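Local atomic coordinates of hydrazine synthase alpha subunit (Candidatus Kuenenia stuttgartiensis, PDB entry 5C2V), a protein that catalyses, as part of the hydrazine synthase complex, the second half-reaction, condensing hydroxylamine from the gamma subunit with ammonia to form hydrazine. Residues D[485-490]-D[691-696]; D[644-649]-D[758-763]; D[667-672]-D[685-690]; D[722-727]-D[744-749]. One frame throughout, in Å; residues are numbered along the deposited sequence.

In the fold
From the N-terminal side, the loop 485-490 of the middle domain comes first, and interaction 1 closes a loop of some 200 residues when it meets 691-696. Before that closure the chain starts interaction 2 at 644-649, which is completed only at 758-763, so interactions 1 and 2 cross. Interaction 3, 667-672 with 685-690, is a short closure nested inside both. Interaction 4, 722-727 with 744-749, follows interactions 1 and 3 in series and nests inside interaction 2. Interactions 2, 3 and 4 build the C-terminal cytochrome c domain around its heme, while interaction 1 fastens that domain to the middle domain. Helix 687-692 serves interactions 1 and 3, and Tyr-689 on it packs against Phe-646 and Trp-760 of interaction 2.

Interaction 1: D[485-490]-D[691-696]; sequences HLLGGE and SLLEPQ
The imidazole of His-485, whose backbone O lies 3.3 Å from CG of Pro-695, has Leu-486 CG above one face, set off toward the rim, and its NE2 is hydrogen-bonded to OD1 of Asn-690. The puckered ring of Pro-695, the other cyclic group here, turns CG and CD to that same carbonyl oxygen, while its CB is 4.1 Å from Leu-487 CD2. Two leucines do most of the packing. Leu-486 straddles the backbone and CB of Leu-693: CD1 sits 3.8 Å from Leu-693 CB, and CD2 sits 3.6 Å from Leu-693 O. Leu-487 comes at Leu-693 at about a right angle. With its CG set anti to its own carbonyl carbon (chi1 -50°), the fork reaches across, CD1 at 4.1 Å from Leu-693 CD1 and CD2 at 3.7 Å from Pro-695 CA. The contact is held by van der Waals packing, largely apolar; at its margin Glu-694 OE2 forms a salt bridge with Lys-706. It joins two domains: 485-490 belongs to the long loop between strands 461-467 and 503-510 of the middle domain, and 691-696 is where helix 687-692 of the cytochrome c domain runs out. Leu-693 also touches Thr-498 of the same middle-domain loop, and its CD2 packs on Trp-760 of helix 751-762.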
# COMPACT_ATOMS: atom_id res chain seq x y z
N HIS D 485 20.89 -7.69 3.37
CA HIS D 485 20.44 -8.27 4.63
C HIS D 485 19.96 -7.18 5.60
O HIS D 485 19.33 -7.47 6.61
CB HIS D 485 21.56 -9.09 5.27
CG HIS D 485 22.82 -8.31 5.51
ND1 HIS D 485 23.66 -7.93 4.49
CD2 HIS D 485 23.37 -7.85 6.65
CE1 HIS D 485 24.68 -7.26 4.99
NE2 HIS D 485 24.53 -7.20 6.30
N LEU D 486 20.29 -5.94 5.27
CA LEU D 486 19.90 -4.79 6.09
C LEU D 486 18.64 -4.11 5.56
O LEU D 486 17.96 -4.65 4.67
CB LEU D 486 21.05 -3.77 6.16
CG LEU D 486 22.37 -4.33 6.69
CD1 LEU D 486 23.47 -3.28 6.62
CD2 LEU D 486 22.19 -4.84 8.11
N LEU D 487 18.32 -2.95 6.11
CA LEU D 487 17.10 -2.21 5.79
C LEU D 487 16.98 -1.82 4.31
O LEU D 487 15.88 -1.76 3.77
CB LEU D 487 17.01 -0.95 6.65
CG LEU D 487 17.23 -1.15 8.15
CD1 LEU D 487 17.03 0.16 8.91
CD2 LEU D 487 16.30 -2.23 8.67
N GLY D 488 18.11 -1.56 3.67
CA GLY D 488 18.12 -1.06 2.31
C GLY D 488 17.59 -2.01 1.26
O GLY D 488 16.92 -1.60 0.32
N GLY D 489 17.89 -3.30 1.42
CA GLY D 489 17.49 -4.29 0.45
C GLY D 489 18.37 -4.25 -0.79
O GLY D 489 19.57 -4.02 -0.70
N GLU D 490 17.76 -4.47 -1.95
CA GLU D 490 18.50 -4.47 -3.21
C GLU D 490 18.93 -3.06 -3.62
O GLU D 490 19.75 -2.89 -4.52
CB GLU D 490 17.66 -5.10 -4.33
CG GLU D 490 16.36 -4.37 -4.62
CD GLU D 490 15.60 -4.97 -5.79
OE1 GLU D 490 16.21 -5.77 -6.54
OE2 GLU D 490 14.41 -4.65 -5.96
N SER D 691 25.26 -4.51 13.01
CA SER D 691 24.40 -4.67 14.18
C SER D 691 23.32 -3.60 14.23
O SER D 691 22.14 -3.91 14.36
CB SER D 691 25.23 -4.63 15.47
OG SER D 691 26.16 -5.70 15.51
N LEU D 692 23.73 -2.34 14.12
CA LEU D 692 22.82 -1.21 14.27
C LEU D 692 21.79 -1.10 13.15
O LEU D 692 20.70 -0.57 13.35
CB LEU D 692 23.62 0.09 14.38
CG LEU D 692 24.44 0.24 15.66
CD1 LEU D 692 25.39 1.43 15.56
CD2 LEU D 692 23.52 0.38 16.87
N LEU D 693 22.13 -1.61 11.97
CA LEU D 693 21.24 -1.52 10.81
C LEU D 693 20.39 -2.77 10.63
O LEU D 693 19.65 -2.88 9.64
CB LEU D 693 22.05 -1.24 9.54
CG LEU D 693 22.36 0.23 9.22
CD1 LEU D 693 21.08 1.04 9.12
CD2 LEU D 693 23.30 0.85 10.25
N GLU D 694 20.49 -3.70 11.57
CA GLU D 694 19.73 -4.95 11.52
C GLU D 694 18.22 -4.73 11.54
O GLU D 694 17.72 -3.93 12.33
CB GLU D 694 20.14 -5.86 12.68
CG GLU D 694 19.40 -7.19 12.73
CD GLU D 694 19.84 -8.05 13.90
OE1 GLU D 694 20.68 -7.59 14.71
OE2 GLU D 694 19.36 -9.20 14.00
N PRO D 695 17.49 -5.43 10.66
CA PRO D 695 16.02 -5.37 10.59
C PRO D 695 15.35 -5.97 11.83
O PRO D 695 15.99 -6.69 12.59
CB PRO D 695 15.69 -6.20 9.35
CG PRO D 695 16.95 -6.26 8.56
CD PRO D 695 18.05 -6.25 9.57
N GLN D 696 14.07 -5.66 12.02
CA GLN D 696 13.30 -6.19 13.13
C GLN D 696 12.04 -6.89 12.63
O GLN D 696 11.37 -6.38 11.73
CB GLN D 696 12.94 -5.08 14.12
CG GLN D 696 12.11 -5.53 15.31
CD GLN D 696 11.85 -4.41 16.29
OE1 GLN D 696 12.75 -3.97 17.00
NE2 GLN D 696 10.61 -3.94 16.33

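Interaction 2: D[644-649]-D[758-763]; sequences VDFRRD and VEWIDL
Val-644, just before helix 646-657, and Phe-646 in its first turn pack on the last turns of helix 751-762, an arrangement that resembles the packing of N- and C-terminal helices in class I cytochromes c. Phe-646 lays CD1 over one face of the Trp-760 indole, 3.5 Å from CZ2 and toward the rim of the ring. The two rings are oblique, their planes 40° apart. Val-644 wedges between Trp-760 and Leu-763: CG1, anti to the backbone N (chi1 -178°), lies 3.7 Å from Trp-760 CB, and Val-644 CB is 3.8 Å from Leu-763 CD1. The helix on this side leads directly to the heme-bearing Cys-658. Asp-645 is the N-cap, its OD1 taking weak bonds from the backbone N of Arg-647 and Arg-648. A salt bridge reinforces them: Arg-647 grips that carboxylate side-on, NE to OD1 at 2.8 Å in the guanidinium plane and NH2 to OD2 at 2.7 Å with some tilt. Its NH1 forms salt bridges to Asp-768 and Asp-774, two calcium ligands, linking the helix start to the metal site. Across the contact, Trp-760 NE1 donates to Gln-766 O, which should help set the rotation of the indole whose face meets Phe-646.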
# COMPACT_ATOMS: atom_id res chain seq x y z
N VAL D 644 28.39 13.53 7.79
CA VAL D 644 28.71 12.56 8.84
C VAL D 644 29.01 11.19 8.24
O VAL D 644 28.14 10.57 7.63
CB VAL D 644 27.57 12.43 9.86
CG1 VAL D 644 27.96 11.46 10.96
CG2 VAL D 644 27.23 13.79 10.45
N ASP D 645 30.25 10.74 8.40
CA ASP D 645 30.67 9.44 7.89
C ASP D 645 30.84 8.46 9.04
O ASP D 645 31.48 8.77 10.04
CB ASP D 645 31.97 9.58 7.10
CG ASP D 645 32.35 8.31 6.36
OD1 ASP D 645 33.02 7.45 6.97
OD2 ASP D 645 31.97 8.17 5.18
N PHE D 646 30.27 7.26 8.89
CA PHE D 646 30.25 6.28 9.98
C PHE D 646 31.65 5.83 10.39
O PHE D 646 31.91 5.62 11.57
CB PHE D 646 29.42 5.06 9.57
CG PHE D 646 29.25 4.05 10.67
CD1 PHE D 646 28.29 4.23 11.65
CD2 PHE D 646 30.06 2.93 10.73
CE1 PHE D 646 28.13 3.30 12.67
CE2 PHE D 646 29.91 2.00 11.75
CZ PHE D 646 28.94 2.19 12.71
N ARG D 647 32.54 5.69 9.42
CA ARG D 647 33.89 5.21 9.68
C ARG D 647 34.75 6.27 10.36
O ARG D 647 35.50 5.97 11.29
CB ARG D 647 34.55 4.76 8.38
CG ARG D 647 33.69 3.82 7.56
CD ARG D 647 34.06 3.88 6.09
NE ARG D 647 33.79 5.19 5.52
CZ ARG D 647 34.08 5.54 4.27
NH1 ARG D 647 34.65 4.66 3.45
NH2 ARG D 647 33.80 6.76 3.84
N ARG D 648 34.63 7.50 9.89
CA ARG D 648 35.43 8.61 10.40
C ARG D 648 34.89 9.19 11.71
O ARG D 648 35.67 9.59 12.57
CB ARG D 648 35.51 9.71 9.34
CG ARG D 648 36.48 10.84 9.69
CD ARG D 648 35.85 12.19 9.40
NE ARG D 648 35.34 12.28 8.03
CZ ARG D 648 34.46 13.19 7.62
NH1 ARG D 648 33.99 14.09 8.47
NH2 ARG D 648 34.05 13.20 6.36
N ASP D 649 33.57 9.22 11.84
CA ASP D 649 32.94 9.95 12.93
C ASP D 649 32.35 9.04 14.02
O ASP D 649 32.77 9.09 15.17
CB ASP D 649 31.84 10.87 12.38
CG ASP D 649 32.39 11.90 11.40
OD1 ASP D 649 33.51 12.40 11.63
OD2 ASP D 649 31.70 12.20 10.40
N VAL D 758 22.80 11.28 16.20
CA VAL D 758 21.51 11.79 15.76
C VAL D 758 21.56 12.28 14.31
O VAL D 758 20.72 11.92 13.49
CB VAL D 758 21.02 12.94 16.66
CG1 VAL D 758 19.77 13.58 16.08
CG2 VAL D 758 20.77 12.44 18.07
N GLU D 759 22.57 13.10 14.01
CA GLU D 759 22.78 13.61 12.66
C GLU D 759 22.99 12.48 11.67
O GLU D 759 22.44 12.49 10.57
CB GLU D 759 23.97 14.57 12.62
CG GLU D 759 23.67 15.96 13.14
CD GLU D 759 24.85 16.90 12.99
OE1 GLU D 759 26.01 16.44 13.14
OE2 GLU D 759 24.63 18.09 12.70
N TRP D 760 23.81 11.50 12.06
CA TRP D 760 24.08 10.35 11.22
C TRP D 760 22.80 9.61 10.84
O TRP D 760 22.60 9.28 9.67
CB TRP D 760 25.05 9.39 11.92
CG TRP D 760 25.17 8.06 11.23
CD1 TRP D 760 25.67 7.83 9.98
CD2 TRP D 760 24.80 6.78 11.75
NE1 TRP D 760 25.63 6.49 9.69
CE2 TRP D 760 25.10 5.82 10.76
CE3 TRP D 760 24.25 6.35 12.96
CZ2 TRP D 760 24.86 4.46 10.95
CZ3 TRP D 760 24.01 5.00 13.14
CH2 TRP D 760 24.32 4.07 12.14
N ILE D 761 21.94 9.38 11.82
CA ILE D 761 20.69 8.68 11.57
C ILE D 761 19.73 9.51 10.72
O ILE D 761 19.12 9.00 9.78
CB ILE D 761 19.99 8.29 12.89
CG1 ILE D 761 20.88 7.35 13.70
CG2 ILE D 761 18.65 7.63 12.61
CD1 ILE D 761 20.23 6.81 14.95
N ASP D 762 19.62 10.80 11.03
CA ASP D 762 18.75 11.70 10.28
C ASP D 762 19.19 11.85 8.82
O ASP D 762 18.37 12.11 7.94
CB ASP D 762 18.70 13.07 10.94
CG ASP D 762 17.51 13.23 11.87
OD1 ASP D 762 16.84 12.21 12.16
OD2 ASP D 762 17.24 14.36 12.31
N LEU D 763 20.49 11.68 8.58
CA LEU D 763 21.04 11.76 7.23
C LEU D 763 20.74 10.51 6.40
O LEU D 763 21.03 10.47 5.20
CB LEU D 763 22.55 11.98 7.28
CG LEU D 763 23.05 13.41 7.51
CD1 LEU D 763 24.55 13.40 7.75
CD2 LEU D 763 22.71 14.30 6.33

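Interaction 3: D[667-672]-D[685-690]; sequences PPNLGG and YSRAYN
The loop after the heme-binding CXXCH motif of the cytochrome c domain, whose histidine is His-662, packs through Asn-669, Leu-670 and Gly-671 on Arg-687 and Ala-688 in the first turn of helix 687-692. The stretch enters through Pro-667, which touches the heme, and Pro-668, preceded by a cis peptide. Pro-668 O accepts a hydrogen bond from ND1 of His-662, an arrangement familiar from cytochromes c that orients the axial imidazole and would tend to make it a stronger electron donor to the iron. Asn-669 comes next. Its side chain crosses that of Arg-687 obliquely, ND2 3.4 Å from both CG and CD of Arg-687. Arg-687 starts with CG anti to the backbone N (chi1 174°) and then bends at chi2 and chi3; this folds the guanidinium back so that its plane is only 8° from that of the amide. Asn-669 OD1 accepts a weak bond from Gly-671 N, an Asx turn, while Asn-669 O, near Arg-687 CG, is hydrogen-bonded to Ser-691 OG. Leu-670 puts CD2 4.1 Å from Ala-688 CB, and its side chain also reaches Cys-658 and the heme. At Gly-671 the carbonyl oxygen approaches the start of the helix, with Ser-686 at its N-cap position; a water accepts from Ala-688 N at 2.8 Å and lies 2.9 Å from Gly-671 O.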
# COMPACT_ATOMS: atom_id res chain seq x y z
N PRO D 667 24.01 -7.93 22.98
CA PRO D 667 23.52 -7.19 21.80
C PRO D 667 23.12 -5.76 22.12
O PRO D 667 22.63 -5.49 23.22
CB PRO D 667 22.31 -8.01 21.35
CG PRO D 667 21.87 -8.74 22.58
CD PRO D 667 23.13 -9.06 23.31
N PRO D 668 23.32 -4.83 21.17
CA PRO D 668 23.94 -5.08 19.86
C PRO D 668 25.45 -5.23 19.98
O PRO D 668 26.03 -4.74 20.94
CB PRO D 668 23.57 -3.83 19.06
CG PRO D 668 23.49 -2.76 20.09
CD PRO D 668 22.93 -3.41 21.33
N ASN D 669 26.08 -5.89 19.01
CA ASN D 669 27.51 -6.13 19.11
C ASN D 669 28.28 -5.00 18.43
O ASN D 669 28.30 -4.89 17.20
CB ASN D 669 27.87 -7.48 18.48
CG ASN D 669 29.34 -7.82 18.60
OD1 ASN D 669 30.07 -7.22 19.39
ND2 ASN D 669 29.79 -8.78 17.80
N LEU D 670 28.90 -4.16 19.25
CA LEU D 670 29.57 -2.96 18.78
C LEU D 670 31.09 -3.12 18.67
O LEU D 670 31.79 -2.18 18.29
CB LEU D 670 29.22 -1.78 19.69
CG LEU D 670 27.71 -1.56 19.82
CD1 LEU D 670 27.39 -0.37 20.71
CD2 LEU D 670 27.07 -1.40 18.44
N GLY D 671 31.60 -4.29 19.03
CA GLY D 671 33.03 -4.53 19.02
C GLY D 671 33.57 -4.89 17.65
O GLY D 671 32.82 -4.95 16.68
N GLY D 672 34.87 -5.13 17.57
CA GLY D 672 35.49 -5.56 16.33
C GLY D 672 36.15 -4.45 15.55
O GLY D 672 36.87 -4.70 14.58
N TYR D 685 30.76 -3.54 5.43
CA TYR D 685 30.78 -2.74 6.65
C TYR D 685 31.34 -3.51 7.85
O TYR D 685 31.65 -4.69 7.75
CB TYR D 685 29.36 -2.27 6.97
CG TYR D 685 28.55 -1.96 5.74
CD1 TYR D 685 28.77 -0.80 5.04
CD2 TYR D 685 27.54 -2.82 5.30
CE1 TYR D 685 28.04 -0.50 3.91
CE2 TYR D 685 26.80 -2.52 4.18
CZ TYR D 685 27.06 -1.36 3.49
OH TYR D 685 26.33 -1.05 2.37
N SER D 686 31.44 -2.82 8.98
CA SER D 686 31.97 -3.42 10.19
C SER D 686 30.89 -4.12 11.00
O SER D 686 29.74 -4.22 10.56
CB SER D 686 32.66 -2.36 11.05
OG SER D 686 31.76 -1.34 11.44
N ARG D 687 31.26 -4.62 12.17
CA ARG D 687 30.33 -5.33 13.04
C ARG D 687 29.27 -4.39 13.62
O ARG D 687 28.08 -4.73 13.65
CB ARG D 687 31.09 -6.02 14.18
CG ARG D 687 30.19 -6.67 15.22
CD ARG D 687 29.28 -7.71 14.58
NE ARG D 687 30.03 -8.81 14.00
CZ ARG D 687 29.50 -9.73 13.20
NH1 ARG D 687 28.22 -9.67 12.88
NH2 ARG D 687 30.26 -10.70 12.71
N ALA D 688 29.70 -3.22 14.07
CA ALA D 688 28.80 -2.25 14.69
C ALA D 688 27.74 -1.76 13.71
O ALA D 688 26.56 -1.63 14.07
CB ALA D 688 29.59 -1.08 15.24
N TYR D 689 28.15 -1.50 12.47
CA TYR D 689 27.22 -1.03 11.45
C TYR D 689 26.20 -2.11 11.10
O TYR D 689 25.01 -1.83 10.99
CB TYR D 689 27.97 -0.60 10.19
CG TYR D 689 27.09 0.08 9.16
CD1 TYR D 689 26.48 -0.65 8.14
CD2 TYR D 689 26.86 1.45 9.21
CE1 TYR D 689 25.68 -0.03 7.21
CE2 TYR D 689 26.05 2.07 8.28
CZ TYR D 689 25.46 1.33 7.28
OH TYR D 689 24.66 1.95 6.35
N ASN D 690 26.68 -3.34 10.93
CA ASN D 690 25.80 -4.47 10.65
C ASN D 690 24.80 -4.70 11.78
O ASN D 690 23.64 -5.03 11.54
CB ASN D 690 26.61 -5.74 10.41
CG ASN D 690 27.23 -5.79 9.03
OD1 ASN D 690 26.56 -6.11 8.05
ND2 ASN D 690 28.52 -5.48 8.95
O HOH W 1 32.35 -2.83 14.75

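Interaction 4: D[722-727]-D[744-749]; sequences LYEAEL and LHNKFL. With HEC (heme c), chain B.
A backbone-to-carboxylate hydrogen bond and a leucine pair join the end of helix 717-722 to the loop that carries His-745, an axial ligand of the second heme c. Glu-724, the C-prime residue of a Schellman motif closing that helix, bends its chain at chi2 (-69°) and brings OE1 to His-745 N at 2.7 Å. The N-H arrives on the anti side of the oxygen, 22° out of the carboxylate plane. Arg-721 and Arg-742 form salt bridges with the same carboxylate, so it is held from several directions. The ligand itself is oriented by ND1 donating to Leu-743 O, and His-745 NE2 binds the heme iron at 2.1 Å, with His-662 as the second axial histidine. Phe-748 sets CE2 over the centre of the imidazole, 3.7 Å above it, and packs against the porphyrin with CE2 3.8 Å from heme C1C. Alongside, Leu-722 O receives a CA-H contact from Asn-746 CA at 3.1 Å. Leu-722 CD2 and Leu-749 CD1, 3.8 Å apart, meet beside the heme's B-ring substituents. Both leucines rest on Ile-757 of helix 751-762, and Leu-749 reaches on to Ile-653 and Lys-657 of helix 646-657.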
# COMPACT_ATOMS: atom_id res chain seq x y z
N LEU D 722 19.71 6.43 24.22
CA LEU D 722 20.77 7.41 24.46
C LEU D 722 20.24 8.64 25.18
O LEU D 722 20.97 9.31 25.90
CB LEU D 722 21.44 7.80 23.14
CG LEU D 722 22.39 6.76 22.55
CD1 LEU D 722 22.86 7.17 21.17
CD2 LEU D 722 23.58 6.53 23.48
N TYR D 723 18.96 8.97 24.96
CA TYR D 723 18.32 10.05 25.71
C TYR D 723 17.49 9.54 26.89
O TYR D 723 17.00 10.34 27.69
CB TYR D 723 17.44 10.88 24.78
CG TYR D 723 18.21 11.77 23.83
CD1 TYR D 723 18.80 11.26 22.68
CD2 TYR D 723 18.35 13.13 24.08
CE1 TYR D 723 19.50 12.07 21.81
CE2 TYR D 723 19.05 13.95 23.22
CZ TYR D 723 19.63 13.41 22.09
OH TYR D 723 20.33 14.23 21.22
N GLU D 724 17.37 8.22 27.00
CA GLU D 724 16.58 7.57 28.06
C GLU D 724 15.19 8.19 28.25
O GLU D 724 14.79 8.50 29.38
CB GLU D 724 17.34 7.61 29.39
CG GLU D 724 18.59 6.74 29.42
CD GLU D 724 18.28 5.25 29.40
OE1 GLU D 724 19.23 4.45 29.23
OE2 GLU D 724 17.10 4.87 29.55
N ALA D 725 14.45 8.35 27.16
CA ALA D 725 13.10 8.91 27.21
C ALA D 725 12.30 8.47 25.98
O ALA D 725 12.88 7.99 25.01
CB ALA D 725 13.15 10.42 27.30
N GLU D 726 10.98 8.63 26.02
CA GLU D 726 10.19 8.35 24.84
C GLU D 726 10.04 9.64 24.03
O GLU D 726 9.34 10.57 24.42
CB GLU D 726 8.83 7.73 25.20
CG GLU D 726 7.94 8.53 26.15
CD GLU D 726 6.60 7.85 26.39
OE1 GLU D 726 5.89 7.56 25.41
OE2 GLU D 726 6.26 7.60 27.57
N LEU D 727 10.72 9.67 22.89
CA LEU D 727 10.88 10.88 22.11
C LEU D 727 9.70 11.17 21.18
O LEU D 727 9.31 12.33 21.01
CB LEU D 727 12.18 10.81 21.31
CG LEU D 727 13.42 10.71 22.21
CD1 LEU D 727 14.68 10.50 21.39
CD2 LEU D 727 13.54 11.95 23.09
N LEU D 744 21.28 3.02 32.75
CA LEU D 744 21.04 4.32 32.13
C LEU D 744 22.16 4.67 31.16
O LEU D 744 23.33 4.74 31.53
CB LEU D 744 20.91 5.41 33.20
CG LEU D 744 19.69 5.29 34.12
CD1 LEU D 744 19.69 6.40 35.17
CD2 LEU D 744 18.40 5.31 33.31
N HIS D 745 21.78 4.89 29.90
CA HIS D 745 22.75 5.16 28.84
C HIS D 745 22.91 6.64 28.48
O HIS D 745 23.68 6.97 27.58
CB HIS D 745 22.36 4.37 27.58
CG HIS D 745 22.71 2.92 27.65
ND1 HIS D 745 22.30 2.11 28.68
CD2 HIS D 745 23.45 2.14 26.83
CE1 HIS D 745 22.76 0.88 28.49
NE2 HIS D 745 23.46 0.88 27.37
N ASN D 746 22.19 7.52 29.16
CA ASN D 746 22.15 8.92 28.75
C ASN D 746 23.42 9.71 29.08
O ASN D 746 23.69 10.73 28.45
CB ASN D 746 20.93 9.61 29.36
CG ASN D 746 20.96 9.63 30.87
OD1 ASN D 746 21.57 8.77 31.51
ND2 ASN D 746 20.29 10.61 31.47
N LYS D 747 24.18 9.25 30.06
CA LYS D 747 25.39 9.95 30.47
C LYS D 747 26.69 9.37 29.91
O LYS D 747 27.78 9.84 30.24
CB LYS D 747 25.45 10.02 32.00
CG LYS D 747 24.29 10.82 32.57
CD LYS D 747 24.42 11.10 34.05
CE LYS D 747 23.27 11.98 34.52
NZ LYS D 747 23.33 12.29 35.97
N PHE D 748 26.58 8.35 29.06
CA PHE D 748 27.76 7.73 28.46
C PHE D 748 28.46 8.63 27.43
O PHE D 748 29.67 8.57 27.28
CB PHE D 748 27.39 6.40 27.79
CG PHE D 748 27.17 5.28 28.76
CD1 PHE D 748 27.91 5.20 29.92
CD2 PHE D 748 26.22 4.30 28.50
CE1 PHE D 748 27.71 4.16 30.82
CE2 PHE D 748 26.02 3.26 29.39
CZ PHE D 748 26.76 3.19 30.55
N LEU D 749 27.67 9.45 26.74
CA LEU D 749 28.20 10.30 25.68
C LEU D 749 28.10 11.78 26.02
O LEU D 749 27.26 12.18 26.82
CB LEU D 749 27.47 10.03 24.36
CG LEU D 749 27.51 8.62 23.78
CD1 LEU D 749 26.69 8.55 22.50
CD2 LEU D 749 28.94 8.20 23.51
FE HEC B . 24.57 -0.49 26.23
CHA HEC B . 21.65 -2.28 26.43
CHB HEC B . 23.56 0.84 23.23
CHC HEC B . 27.46 1.41 26.07
CHD HEC B . 25.74 -1.96 29.11
NA HEC B . 22.94 -0.71 25.03
C1A HEC B . 21.80 -1.44 25.34
C2A HEC B . 20.81 -1.18 24.32
C3A HEC B . 21.33 -0.33 23.44
C4A HEC B . 22.68 -0.01 23.87
CMA HEC B . 20.63 0.23 22.19
CAA HEC B . 19.39 -1.79 24.27
CBA HEC B . 19.43 -3.11 23.51
CGA HEC B . 18.02 -3.63 23.33
O1A HEC B . 17.78 -4.40 22.37
O2A HEC B . 17.14 -3.25 24.14
NB HEC B . 25.39 0.83 24.87
C1B HEC B . 24.75 1.32 23.75
C2B HEC B . 25.53 2.43 23.24
C3B HEC B . 26.60 2.58 24.02
C4B HEC B . 26.53 1.58 25.07
CMB HEC B . 25.18 3.27 21.99
CAB HEC B . 27.73 3.63 23.88
CBB HEC B . 27.20 5.03 24.26
NC HEC B . 26.28 -0.30 27.38
C1C HEC B . 27.35 0.53 27.13
C2C HEC B . 28.28 0.42 28.23
C3C HEC B . 27.87 -0.60 29.00
C4C HEC B . 26.56 -1.02 28.52
CMC HEC B . 29.68 1.07 28.25
CAC HEC B . 28.58 -1.15 30.26
CBC HEC B . 28.63 -0.08 31.38
ND HEC B . 23.80 -1.92 27.56
C1D HEC B . 24.48 -2.34 28.71
C2D HEC B . 23.63 -3.26 29.43
C3D HEC B . 22.33 -3.37 28.61
C4D HEC B . 22.54 -2.50 27.46
CMD HEC B . 23.95 -3.97 30.76
CAD HEC B . 21.12 -4.26 29.00
CBD HEC B . 19.75 -3.64 28.71
CGD HEC B . 19.59 -2.29 29.35
O1D HEC B . 18.72 -1.51 28.88
O2D HEC B . 20.32 -1.98 30.33